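Local coordinates for 2-hydroxychromene-2-carboxylate isomerase (Pseudomonas putida, PDB 2IMD), which catalyses the reversible, glutathione-dependent isomerization of 2-hydroxychromene-2-carboxylate to trans-o-hydroxybenzylidenepyruvate in naphthalene breakdown, at residues Phe9-Ser14 against Gly167-Phe172. Residues are numbered along the deposited sequence; the frame is centred on the assembly and turned at random.
With GSH (glutathione), chain D.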
ATOM      1  N   PHE A   9       4.983  -8.602  15.253  1.00 12.00           N
ATOM      2  CA  PHE A   9       3.801  -9.459  15.346  1.00 12.48           C
ATOM      3  C   PHE A   9       2.480  -8.699  15.449  1.00 13.76           C
ATOM      4  O   PHE A   9       1.424  -9.331  15.314  1.00 14.70           O
ATOM      5  CB  PHE A   9       3.974 -10.380  16.538  1.00 14.33           C
ATOM      6  CG  PHE A   9       4.956 -11.506  16.287  1.00 13.08           C
ATOM      7  CD1 PHE A   9       4.730 -12.435  15.275  1.00 16.05           C
ATOM      8  CD2 PHE A   9       6.064 -11.684  17.124  1.00 15.06           C
ATOM      9  CE1 PHE A   9       5.657 -13.517  15.057  1.00 15.13           C
ATOM     10  CE2 PHE A   9       6.998 -12.759  16.919  1.00 14.58           C
ATOM     11  CZ  PHE A   9       6.790 -13.679  15.910  1.00 14.62           C
ATOM     12  N   LEU A  10       2.523  -7.387  15.744  1.00 13.70           N
ATOM     13  CA  LEU A  10       1.270  -6.598  15.753  1.00 14.11           C
ATOM     14  C   LEU A  10       0.712  -6.346  14.364  1.00 13.77           C
ATOM     15  O   LEU A  10      -0.417  -5.821  14.243  1.00 14.91           O
ATOM     16  CB  LEU A  10       1.429  -5.261  16.499  1.00 15.25           C
ATOM     17  CG  LEU A  10       2.354  -4.181  16.012  1.00 18.36           C
ATOM     18  CD1 LEU A  10       1.918  -3.686  14.677  1.00 22.32           C
ATOM     19  CD2 LEU A  10       2.227  -2.991  17.003  1.00 17.37           C
ATOM     20  N   SER A  11       1.475  -6.713  13.328  1.00 13.21           N
ATOM     21  CA  SER A  11       1.138  -6.231  11.954  1.00 12.14           C
ATOM     22  C   SER A  11       0.409  -7.360  11.162  1.00 12.67           C
ATOM     23  O   SER A  11       1.037  -8.389  10.806  1.00 12.94           O
ATOM     24  CB  SER A  11       2.459  -5.893  11.244  1.00 13.05           C
ATOM     25  OG  SER A  11       2.199  -5.696   9.835  1.00 13.30           O
ATOM     26  N   PRO A  12      -0.841  -7.124  10.746  1.00 11.89           N
ATOM     27  CA  PRO A  12      -1.547  -8.163   9.996  1.00 12.16           C
ATOM     28  C   PRO A  12      -0.989  -8.254   8.587  1.00 11.74           C
ATOM     29  O   PRO A  12      -1.025  -9.344   7.937  1.00 14.47           O
ATOM     30  CB  PRO A  12      -3.014  -7.701   9.987  1.00 14.71           C
ATOM     31  CG  PRO A  12      -2.888  -6.110  10.121  1.00 12.64           C
ATOM     32  CD  PRO A  12      -1.687  -5.954  11.071  1.00 14.29           C
ATOM     33  N   PHE A  13      -0.429  -7.149   8.082  1.00 12.49           N
ATOM     34  CA  PHE A  13       0.145  -7.282   6.724  1.00 11.76           C
ATOM     35  C   PHE A  13       1.441  -8.129   6.777  1.00 11.95           C
ATOM     36  O   PHE A  13       1.817  -8.789   5.787  1.00 12.70           O
ATOM     37  CB  PHE A  13       0.430  -5.917   6.112  1.00 13.47           C
ATOM     38  CG  PHE A  13      -0.840  -5.215   5.714  1.00 12.36           C
ATOM     39  CD1 PHE A  13      -1.505  -5.604   4.529  1.00 14.60           C
ATOM     40  CD2 PHE A  13      -1.364  -4.204   6.484  1.00 14.80           C
ATOM     41  CE1 PHE A  13      -2.714  -5.004   4.148  1.00 15.23           C
ATOM     42  CE2 PHE A  13      -2.546  -3.558   6.085  1.00 14.96           C
ATOM     43  CZ  PHE A  13      -3.210  -3.946   4.912  1.00 17.72           C
ATOM     44  N   SER A  14       2.140  -8.083   7.914  1.00 11.71           N
ATOM     45  CA  SER A  14       3.262  -9.003   8.170  1.00 13.27           C
ATOM     46  C   SER A  14       2.849 -10.467   8.306  1.00 14.78           C
ATOM     47  O   SER A  14       3.598 -11.361   7.915  1.00 14.41           O
ATOM     48  CB  SER A  14       4.062  -8.525   9.420  1.00 12.09           C
ATOM     49  OG  SER A  14       4.639  -7.237   9.214  1.00 14.13           O
ATOM     50  N   GLY A 167       8.815   0.690   8.087  1.00 13.35           N
ATOM     51  CA  GLY A 167       7.579  -0.046   8.368  1.00 14.00           C
ATOM     52  C   GLY A 167       7.728  -1.528   8.219  1.00 14.05           C
ATOM     53  O   GLY A 167       8.830  -2.026   7.991  1.00 14.88           O
ATOM     54  N   VAL A 168       6.589  -2.224   8.374  1.00 13.97           N
ATOM     55  CA  VAL A 168       6.610  -3.654   8.193  1.00 13.41           C
ATOM     56  C   VAL A 168       5.371  -4.074   7.434  1.00 13.21           C
ATOM     57  O   VAL A 168       4.337  -3.351   7.484  1.00 12.65           O
ATOM     58  CB  VAL A 168       6.650  -4.389   9.566  1.00 13.13           C
ATOM     59  CG1 VAL A 168       8.028  -4.116  10.250  1.00 14.04           C
ATOM     60  CG2 VAL A 168       5.453  -3.989  10.484  1.00 13.83           C
ATOM     61  N   PRO A 169       5.456  -5.229   6.711  1.00 13.09           N
ATOM     62  CA  PRO A 169       6.647  -6.119   6.525  1.00 11.95           C
ATOM     63  C   PRO A 169       7.572  -5.484   5.515  1.00 12.10           C
ATOM     64  O   PRO A 169       7.091  -4.828   4.555  1.00 13.08           O
ATOM     65  CB  PRO A 169       6.032  -7.404   5.949  1.00 12.23           C
ATOM     66  CG  PRO A 169       4.790  -6.921   5.136  1.00 11.12           C
ATOM     67  CD  PRO A 169       4.281  -5.671   5.941  1.00 11.37           C
ATOM     68  N   THR A 170       8.874  -5.641   5.742  1.00 12.41           N
ATOM     69  CA  THR A 170       9.896  -5.133   4.794  1.00 13.34           C
ATOM     70  C   THR A 170      10.814  -6.299   4.432  1.00 14.60           C
ATOM     71  O   THR A 170      11.156  -7.127   5.309  1.00 14.99           O
ATOM     72  CB  THR A 170      10.657  -3.946   5.348  1.00 15.11           C
ATOM     73  OG1 THR A 170       9.699  -2.874   5.582  1.00 13.24           O
ATOM     74  CG2 THR A 170      11.658  -3.430   4.318  1.00 15.18           C
HETATM   75  N   MSE A 171      11.194  -6.364   3.148  1.00 13.44           N
HETATM   76  CA  MSE A 171      12.000  -7.482   2.653  1.00 13.94           C
HETATM   77  C   MSE A 171      13.137  -6.897   1.835  1.00 13.94           C
HETATM   78  O   MSE A 171      12.930  -5.924   1.111  1.00 14.88           O
HETATM   79  CB  MSE A 171      11.179  -8.409   1.754  1.00 14.58           C
HETATM   80  CG  MSE A 171      10.268  -9.336   2.436  1.00 12.63           C
HETATM   81 SE   MSE A 171       8.568  -8.492   2.985  0.80 14.45          SE
HETATM   82  CE  MSE A 171       8.020  -7.517   1.415  1.00 18.06           C
ATOM     83  N   PHE A 172      14.360  -7.409   2.046  1.00 14.68           N
ATOM     84  CA  PHE A 172      15.501  -6.993   1.182  1.00 16.22           C
ATOM     85  C   PHE A 172      16.048  -8.218   0.425  1.00 17.17           C
ATOM     86  O   PHE A 172      16.103  -9.342   0.974  1.00 18.58           O
ATOM     87  CB  PHE A 172      16.684  -6.477   1.994  1.00 15.97           C
ATOM     88  CG  PHE A 172      16.482  -5.130   2.696  1.00 17.32           C
ATOM     89  CD1 PHE A 172      15.744  -5.048   3.886  1.00 17.35           C
ATOM     90  CD2 PHE A 172      17.098  -3.960   2.208  1.00 16.73           C
ATOM     91  CE1 PHE A 172      15.632  -3.869   4.582  1.00 20.96           C
ATOM     92  CE2 PHE A 172      16.991  -2.745   2.898  1.00 18.20           C
ATOM     93  CZ  PHE A 172      16.229  -2.685   4.094  1.00 20.34           C
TER
HETATM   94  N1  GSH D 301       0.040  -1.907   1.298  1.00 13.66           N
HETATM   95  CA1 GSH D 301       0.664  -2.703   2.340  1.00 13.28           C
HETATM   96  C1  GSH D 301       0.664  -4.157   2.294  1.00 14.46           C
HETATM   97  O11 GSH D 301       1.382  -4.884   3.080  1.00 15.38           O
HETATM   98  O12 GSH D 301      -0.257  -4.572   1.591  1.00 15.80           O
HETATM   99  CB1 GSH D 301       0.646  -1.979   3.691  1.00 12.94           C
HETATM  100  CG1 GSH D 301       1.559  -2.408   4.830  1.00 13.64           C
HETATM  101  CD1 GSH D 301       1.335  -1.584   6.080  1.00 14.42           C
HETATM  102  OE1 GSH D 301       0.343  -0.731   6.141  1.00 15.31           O
HETATM  103  N2  GSH D 301       2.169  -1.739   7.128  1.00 12.98           N
HETATM  104  CA2 GSH D 301       2.096  -0.982   8.358  1.00 13.04           C
HETATM  105  C2  GSH D 301       3.208   0.024   8.375  1.00 14.45           C
HETATM  106  O2  GSH D 301       4.498  -0.375   8.058  1.00 14.52           O
HETATM  107  CB2 GSH D 301       2.114  -1.937   9.563  0.50 16.12           C
HETATM  108  SG2 GSH D 301       0.773  -3.188   9.476  0.50 19.12           S
HETATM  109  N3  GSH D 301       2.926   1.290   8.687  1.00 16.16           N
HETATM  110  CA3 GSH D 301       4.026   2.208   8.549  1.00 17.20           C
HETATM  111  C3  GSH D 301       3.682   3.251   7.498  1.00 20.74           C
HETATM  112  O31 GSH D 301       4.605   4.057   7.187  1.00 20.33           O
HETATM  113  O32 GSH D 301       2.528   3.343   6.981  1.00 20.81           O
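Ser14 meets Pro169 and Val168 with its hydroxyl: OG lies 3.5 Å from Val168 CB and close to CB and CD of the proline ring. It also shares a hydrogen bond with Ser11 OG (3.0 Å), so a small polar residue packs against apolar neighbours and still has a partner. In Ser11, CB touches both Val168 CG2 and GSH SG2, at 3.6 Å each; OG, set anti to the backbone N (chi1 168°), then closes on SG2 at 2.9 Å, with Val168 CG2 beside it. Serine suits this N-cap position, just before helix 12-28, where a short hydroxyl can face the glutathione sulfur; Ser11 is the inferred nucleophile. The arrangement is that of the thioredoxin fold in GST-superfamily enzymes: the active-site residue precedes the first helix, and a cis-proline loop runs into strand 170-173. Because the Val168-Pro169 peptide is cis, the loop turns its backbone to the tripeptide like an added strand: Val168 N donates to GSH O2 (2.8 Å), and GSH N2 donates to Val168 O (2.7 Å, 158° at the hydrogen). Gly167 CA runs close to GSH O2, which suits a residue without a side chain. Pro169 also lays CD against Phe13 CB (3.9 Å), while the Phe13 ring, with CG anti to the carbonyl carbon (chi1 -73°), swings off to take GSH CB1 over the centre of one face. With only CB left, as in an alanine here, the glutamyl chain would probably lose the aromatic face beneath CB1 and be freer to shift. Leu63 and Leu67 of helix 57-74 also touch the Phe13 side chain.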